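Local coordinates for amidohydrolase 3 domain-containing protein (Pyrococcus furiosus, PDB 3ICJ) that binds zinc and probably hydrolyses carbon-nitrogen bonds other than peptide bonds, as a metal-dependent hydrolase of the amidohydrolase family, at residues D99-L104 with G240-G245; N264-L269 with Q476-E481. All coordinates share one frame; numbering follows the deposited sequence.

Contact 1 (D99-L104 with G240-G245); sequences DSHLHL and GFMSVG. With ZN (zinc ion), chain B.
H101 and H103 form the HxH motif of the amidohydrolase barrel, and M242, on the neighbouring parallel strand, packs against both. Metal coordination comes first: H101 NE2 and H103 NE2 each lie 2.3 Å from the zinc ion, and D434 and the carboxylated K296 complete the site. The two rings leave the backbone differently, CG of H101 anti to its backbone N (chi1 -176°) and CG of H103 beside its own, yet both NE2 atoms arrive at one zinc. At its other nitrogen H101 is held by E372, through ND1.

Backbone pairing joins the strands in parallel register. L102 N donates to G240 O, and L102 O accepts from M242 N at 3.0 Å, while G240 N reaches D99 O at 2.8 Å. Within 99-104, D99 OD1 accepts from H101 N in an Asx turn through its anti lone pair; D99 OD2 bonds to T433. The turn spans D99 to H101, where the chain rounds its corner, and so includes the first zinc ligand.

H103 ND1 gives a weak hydrogen bond to M242 O (3.1 Å, bent to 120° at the hydrogen) and also donates to a water that meets S243 O.

Packing occupies ring faces. F241 is sandwiched, with L104 CB over the centre of one face, 3.9 Å from the centroid, and V244 CG2 over the centre of the other. From the neighbouring strand, M242 CG sits 3.4 Å from the centroid of the H101 ring and 13° off its normal, a CH-pi contact over the imidazole face.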
loop_
_atom_site.group_PDB
_atom_site.type_symbol
_atom_site.label_atom_id
_atom_site.label_comp_id
_atom_site.label_asym_id
_atom_site.label_seq_id
_atom_site.Cartn_x
_atom_site.Cartn_y
_atom_site.Cartn_z
ATOM N N ASP A 99 1.359 -0.484 -7.812
ATOM C CA ASP A 99 1.365 -0.948 -6.428
ATOM C C ASP A 99 -0.079 -1.205 -5.983
ATOM O O ASP A 99 -0.862 -0.273 -5.785
ATOM C CB ASP A 99 2.056 0.102 -5.528
ATOM C CG ASP A 99 2.378 -0.422 -4.126
ATOM O OD1 ASP A 99 1.529 -1.070 -3.505
ATOM O OD2 ASP A 99 3.476 -0.152 -3.606
ATOM N N SER A 100 -0.451 -2.470 -5.812
ATOM C CA SER A 100 -1.870 -2.772 -5.627
ATOM C C SER A 100 -2.411 -2.510 -4.204
ATOM O O SER A 100 -3.605 -2.640 -3.977
ATOM C CB SER A 100 -2.193 -4.190 -6.096
ATOM O OG SER A 100 -1.244 -5.116 -5.609
ATOM N N HIS A 101 -1.535 -2.146 -3.261
ATOM C CA HIS A 101 -1.937 -1.893 -1.865
ATOM C C HIS A 101 -0.987 -0.938 -1.159
ATOM O O HIS A 101 0.108 -1.333 -0.746
ATOM C CB HIS A 101 -1.994 -3.235 -1.100
ATOM C CG HIS A 101 -2.482 -3.139 0.314
ATOM N ND1 HIS A 101 -3.536 -3.894 0.781
ATOM C CD2 HIS A 101 -2.033 -2.423 1.377
ATOM C CE1 HIS A 101 -3.734 -3.626 2.060
ATOM N NE2 HIS A 101 -2.835 -2.739 2.447
ATOM N N LEU A 102 -1.420 0.305 -0.964
ATOM C CA LEU A 102 -0.691 1.200 -0.091
ATOM C C LEU A 102 -1.587 2.281 0.516
ATOM O O LEU A 102 -2.769 2.410 0.165
ATOM C CB LEU A 102 0.551 1.800 -0.790
ATOM C CG LEU A 102 0.456 2.414 -2.185
ATOM C CD1 LEU A 102 -0.427 3.651 -2.147
ATOM C CD2 LEU A 102 1.857 2.781 -2.665
ATOM N N HIS A 103 -1.003 3.085 1.395
ATOM C CA HIS A 103 -1.753 4.134 2.077
ATOM C C HIS A 103 -1.111 5.458 1.752
ATOM O O HIS A 103 -0.129 5.850 2.384
ATOM C CB HIS A 103 -1.784 3.868 3.575
ATOM C CG HIS A 103 -2.318 2.513 3.921
ATOM N ND1 HIS A 103 -3.656 2.283 4.164
ATOM C CD2 HIS A 103 -1.702 1.311 4.031
ATOM C CE1 HIS A 103 -3.840 1.000 4.420
ATOM N NE2 HIS A 103 -2.673 0.387 4.340
ATOM N N LEU A 104 -1.662 6.137 0.739
ATOM C CA LEU A 104 -1.087 7.387 0.221
ATOM C C LEU A 104 -1.041 8.485 1.278
ATOM O O LEU A 104 -0.072 9.237 1.337
ATOM C CB LEU A 104 -1.884 7.918 -0.997
ATOM C CG LEU A 104 -1.766 7.235 -2.342
ATOM C CD1 LEU A 104 -2.595 7.972 -3.385
ATOM C CD2 LEU A 104 -0.311 7.187 -2.761
ATOM N N GLY A 240 -3.421 0.928 -5.617
ATOM C CA GLY A 240 -4.637 0.619 -4.883
ATOM C C GLY A 240 -4.475 1.348 -3.575
ATOM O O GLY A 240 -3.567 1.034 -2.790
ATOM N N PHE A 241 -5.304 2.365 -3.352
ATOM C CA PHE A 241 -5.252 3.147 -2.111
ATOM C C PHE A 241 -6.262 2.548 -1.119
ATOM O O PHE A 241 -7.486 2.679 -1.303
ATOM C CB PHE A 241 -5.523 4.620 -2.468
ATOM C CG PHE A 241 -5.475 5.611 -1.303
ATOM C CD1 PHE A 241 -5.109 5.242 0.003
ATOM C CD2 PHE A 241 -5.761 6.943 -1.555
ATOM C CE1 PHE A 241 -5.075 6.185 1.040
ATOM C CE2 PHE A 241 -5.730 7.914 -0.534
ATOM C CZ PHE A 241 -5.369 7.531 0.774
ATOM N N MET A 242 -5.749 1.892 -0.067
ATOM C CA MET A 242 -6.588 1.141 0.881
ATOM C C MET A 242 -6.950 2.010 2.069
ATOM O O MET A 242 -6.191 2.894 2.416
ATOM C CB MET A 242 -5.855 -0.095 1.432
ATOM C CG MET A 242 -5.559 -1.218 0.439
ATOM S SD MET A 242 -6.950 -2.003 -0.396
ATOM C CE MET A 242 -6.469 -1.288 -1.951
ATOM N N SER A 243 -8.095 1.721 2.695
ATOM C CA SER A 243 -8.574 2.427 3.902
ATOM C C SER A 243 -8.703 3.945 3.725
ATOM O O SER A 243 -8.155 4.717 4.511
ATOM C CB SER A 243 -7.682 2.099 5.111
ATOM O OG SER A 243 -7.646 0.706 5.345
ATOM N N VAL A 244 -9.392 4.367 2.668
ATOM C CA VAL A 244 -9.643 5.788 2.437
ATOM C C VAL A 244 -10.808 6.210 3.365
ATOM O O VAL A 244 -11.941 5.727 3.206
ATOM C CB VAL A 244 -9.973 6.082 0.928
ATOM C CG1 VAL A 244 -10.209 7.560 0.702
ATOM C CG2 VAL A 244 -8.869 5.565 -0.013
ATOM N N GLY A 245 -10.509 7.065 4.349
ATOM C CA GLY A 245 -11.511 7.616 5.266
ATOM C C GLY A 245 -12.147 8.894 4.738
ATOM O O GLY A 245 -11.877 9.303 3.607
HETATM ZN ZN ZN B . -2.431 -1.900 4.541
HETATM O O HOH W 1 -5.127 4.911 4.690
#

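Contact 2 (N264-L269 with Q476-E481)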
loop_
_atom_site.group_PDB
_atom_site.type_symbol
_atom_site.label_atom_id
_atom_site.label_comp_id
_atom_site.label_asym_id
_atom_site.label_seq_id
_atom_site.Cartn_x
_atom_site.Cartn_y
_atom_site.Cartn_z
ATOM N N ASN A 264 -2.904 7.064 -11.344
ATOM C CA ASN A 264 -4.176 6.351 -11.237
ATOM C C ASN A 264 -4.409 5.854 -9.827
ATOM O O ASN A 264 -3.595 5.131 -9.297
ATOM C CB ASN A 264 -4.209 5.191 -12.212
ATOM C CG ASN A 264 -3.943 5.637 -13.615
ATOM O OD1 ASN A 264 -4.659 6.503 -14.146
ATOM N ND2 ASN A 264 -2.897 5.078 -14.235
ATOM N N VAL A 265 -5.498 6.295 -9.207
ATOM C CA VAL A 265 -5.730 6.042 -7.781
ATOM C C VAL A 265 -7.022 5.249 -7.691
ATOM O O VAL A 265 -8.089 5.748 -8.036
ATOM C CB VAL A 265 -5.862 7.349 -6.966
ATOM C CG1 VAL A 265 -6.250 7.044 -5.498
ATOM C CG2 VAL A 265 -4.585 8.191 -7.029
ATOM N N PHE A 266 -6.910 3.989 -7.290
ATOM C CA PHE A 266 -8.088 3.146 -7.136
ATOM C C PHE A 266 -8.414 3.091 -5.643
ATOM O O PHE A 266 -7.738 2.410 -4.879
ATOM C CB PHE A 266 -7.866 1.751 -7.742
ATOM C CG PHE A 266 -7.648 1.767 -9.232
ATOM C CD1 PHE A 266 -8.711 1.527 -10.115
ATOM C CD2 PHE A 266 -6.384 2.020 -9.753
ATOM C CE1 PHE A 266 -8.516 1.547 -11.509
ATOM C CE2 PHE A 266 -6.173 2.075 -11.142
ATOM C CZ PHE A 266 -7.232 1.826 -12.025
ATOM N N ALA A 267 -9.432 3.842 -5.238
ATOM C CA ALA A 267 -9.693 4.085 -3.819
ATOM C C ALA A 267 -10.563 2.988 -3.227
ATOM O O ALA A 267 -11.629 2.684 -3.766
ATOM C CB ALA A 267 -10.351 5.474 -3.633
ATOM N N TYR A 268 -10.082 2.365 -2.156
ATOM C CA TYR A 268 -10.866 1.354 -1.434
ATOM C C TYR A 268 -11.230 1.990 -0.099
ATOM O O TYR A 268 -10.378 2.151 0.778
ATOM C CB TYR A 268 -10.077 0.053 -1.234
ATOM C CG TYR A 268 -10.072 -0.844 -2.464
ATOM C CD1 TYR A 268 -9.403 -0.462 -3.627
ATOM C CD2 TYR A 268 -10.745 -2.057 -2.464
ATOM C CE1 TYR A 268 -9.384 -1.271 -4.759
ATOM C CE2 TYR A 268 -10.754 -2.888 -3.605
ATOM C CZ TYR A 268 -10.066 -2.480 -4.746
ATOM O OH TYR A 268 -10.065 -3.262 -5.865
ATOM N N LEU A 269 -12.502 2.352 0.027
ATOM C CA LEU A 269 -12.983 3.221 1.111
ATOM C C LEU A 269 -13.170 2.466 2.413
ATOM O O LEU A 269 -13.457 1.271 2.396
ATOM C CB LEU A 269 -14.331 3.856 0.717
ATOM C CG LEU A 269 -14.492 4.608 -0.615
ATOM C CD1 LEU A 269 -15.797 5.405 -0.673
ATOM C CD2 LEU A 269 -13.338 5.511 -0.838
ATOM N N GLN A 476 -4.694 -6.533 -12.573
ATOM C CA GLN A 476 -5.777 -7.535 -12.551
ATOM C C GLN A 476 -6.387 -7.692 -11.182
ATOM O O GLN A 476 -7.587 -7.852 -11.058
ATOM C CB GLN A 476 -5.305 -8.883 -13.081
ATOM C CG GLN A 476 -5.064 -8.820 -14.567
ATOM C CD GLN A 476 -5.475 -10.073 -15.260
ATOM O OE1 GLN A 476 -4.718 -11.052 -15.315
ATOM N NE2 GLN A 476 -6.686 -10.061 -15.811
ATOM N N VAL A 477 -5.548 -7.590 -10.160
ATOM C CA VAL A 477 -5.967 -7.715 -8.777
ATOM C C VAL A 477 -6.830 -6.515 -8.372
ATOM O O VAL A 477 -7.739 -6.650 -7.551
ATOM C CB VAL A 477 -4.716 -7.976 -7.892
ATOM C CG1 VAL A 477 -4.907 -7.565 -6.459
ATOM C CG2 VAL A 477 -4.369 -9.463 -8.003
ATOM N N THR A 478 -6.581 -5.367 -9.020
ATOM C CA THR A 478 -7.324 -4.123 -8.797
ATOM C C THR A 478 -8.439 -3.886 -9.864
ATOM O O THR A 478 -8.953 -2.771 -10.002
ATOM C CB THR A 478 -6.311 -2.930 -8.706
ATOM O OG1 THR A 478 -5.169 -3.337 -7.908
ATOM C CG2 THR A 478 -6.929 -1.699 -8.033
ATOM N N LEU A 479 -8.792 -4.935 -10.617
ATOM C CA LEU A 479 -9.867 -4.890 -11.628
ATOM C C LEU A 479 -9.717 -3.756 -12.652
ATOM O O LEU A 479 -10.703 -3.125 -13.048
ATOM C CB LEU A 479 -11.242 -4.834 -10.953
ATOM C CG LEU A 479 -11.564 -5.920 -9.901
ATOM C CD1 LEU A 479 -12.957 -5.643 -9.311
ATOM C CD2 LEU A 479 -11.520 -7.361 -10.508
ATOM N N ALA A 480 -8.470 -3.535 -13.071
ATOM C CA ALA A 480 -8.068 -2.450 -13.971
ATOM C C ALA A 480 -7.552 -3.076 -15.252
ATOM O O ALA A 480 -6.344 -3.297 -15.409
ATOM C CB ALA A 480 -6.967 -1.636 -13.314
ATOM N N GLU A 481 -8.473 -3.374 -16.159
ATOM C CA GLU A 481 -8.211 -4.282 -17.282
ATOM C C GLU A 481 -7.354 -3.668 -18.399
ATOM O O GLU A 481 -6.775 -4.392 -19.216
ATOM C CB GLU A 481 -9.537 -4.817 -17.866
ATOM C CG GLU A 481 -10.476 -5.532 -16.854
ATOM C CD GLU A 481 -9.843 -6.743 -16.130
ATOM O OE1 GLU A 481 -8.987 -7.457 -16.718
ATOM O OE2 GLU A 481 -10.226 -6.981 -14.957
#
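The Schellman motif that ends helix 463-477 packs against side chains of the barrel strands, here those of strand 264-269, and its contact residues are T478 and A480, either side of L479. The motif is defined by two backbone bonds, L479 N to Q476 O and A480 N to A475 O, with L479 at positive phi (53°) as the C-prime residue.

On the helix side T478 carries most of the contact. Its CG2, anti to the backbone N, lies 3.6 Å from F266 CB and 3.7 Å from F266 CG, near the root of the ring. The same methyl comes to the edge of the Y268 ring, near its plane, 4.1 Å from CE1. Further out, A480 CB meets the far end of the phenyl ring, 3.7 Å from F266 CZ, so two methyl groups touch F266 at its two ends.

The polar ends turn to other partners: T478 OG1 bonds to S474 O one helical turn back, and Y268 OH to D344. W293 meets the F266 ring edge-to-face and gives its NE1 hydrogen to T478 O.

No hydrogen bond crosses between the two segments, which implies that they are joined by apolar packing of methyls on aromatic rings, while the buried hydroxyls are satisfied by other residues.

How the contacts relate
The two contacts lie side by side in one barrel, their centres 9 Å apart. Strands 92-102, 236-244 and 264-269 run parallel and consecutively in the same sheet, so contact 1 pairs the first two and contact 2 continues from the third to the end of helix 463-477. Probable hydrogen bonds, F241 O to Y268 N at 2.8 Å and F241 N to F266 O at 2.9 Å, join strands 236-244 and 264-269, and M242 CE packs on Y268 CD1. S100 CB meets T478 OG1, tying 99-104 to 476-481 directly. Along the chain contact 1 closes before contact 2 opens. Through space, they connect zinc-binding segment 99-104, via strands 236-244 and 264-269, to that helix end.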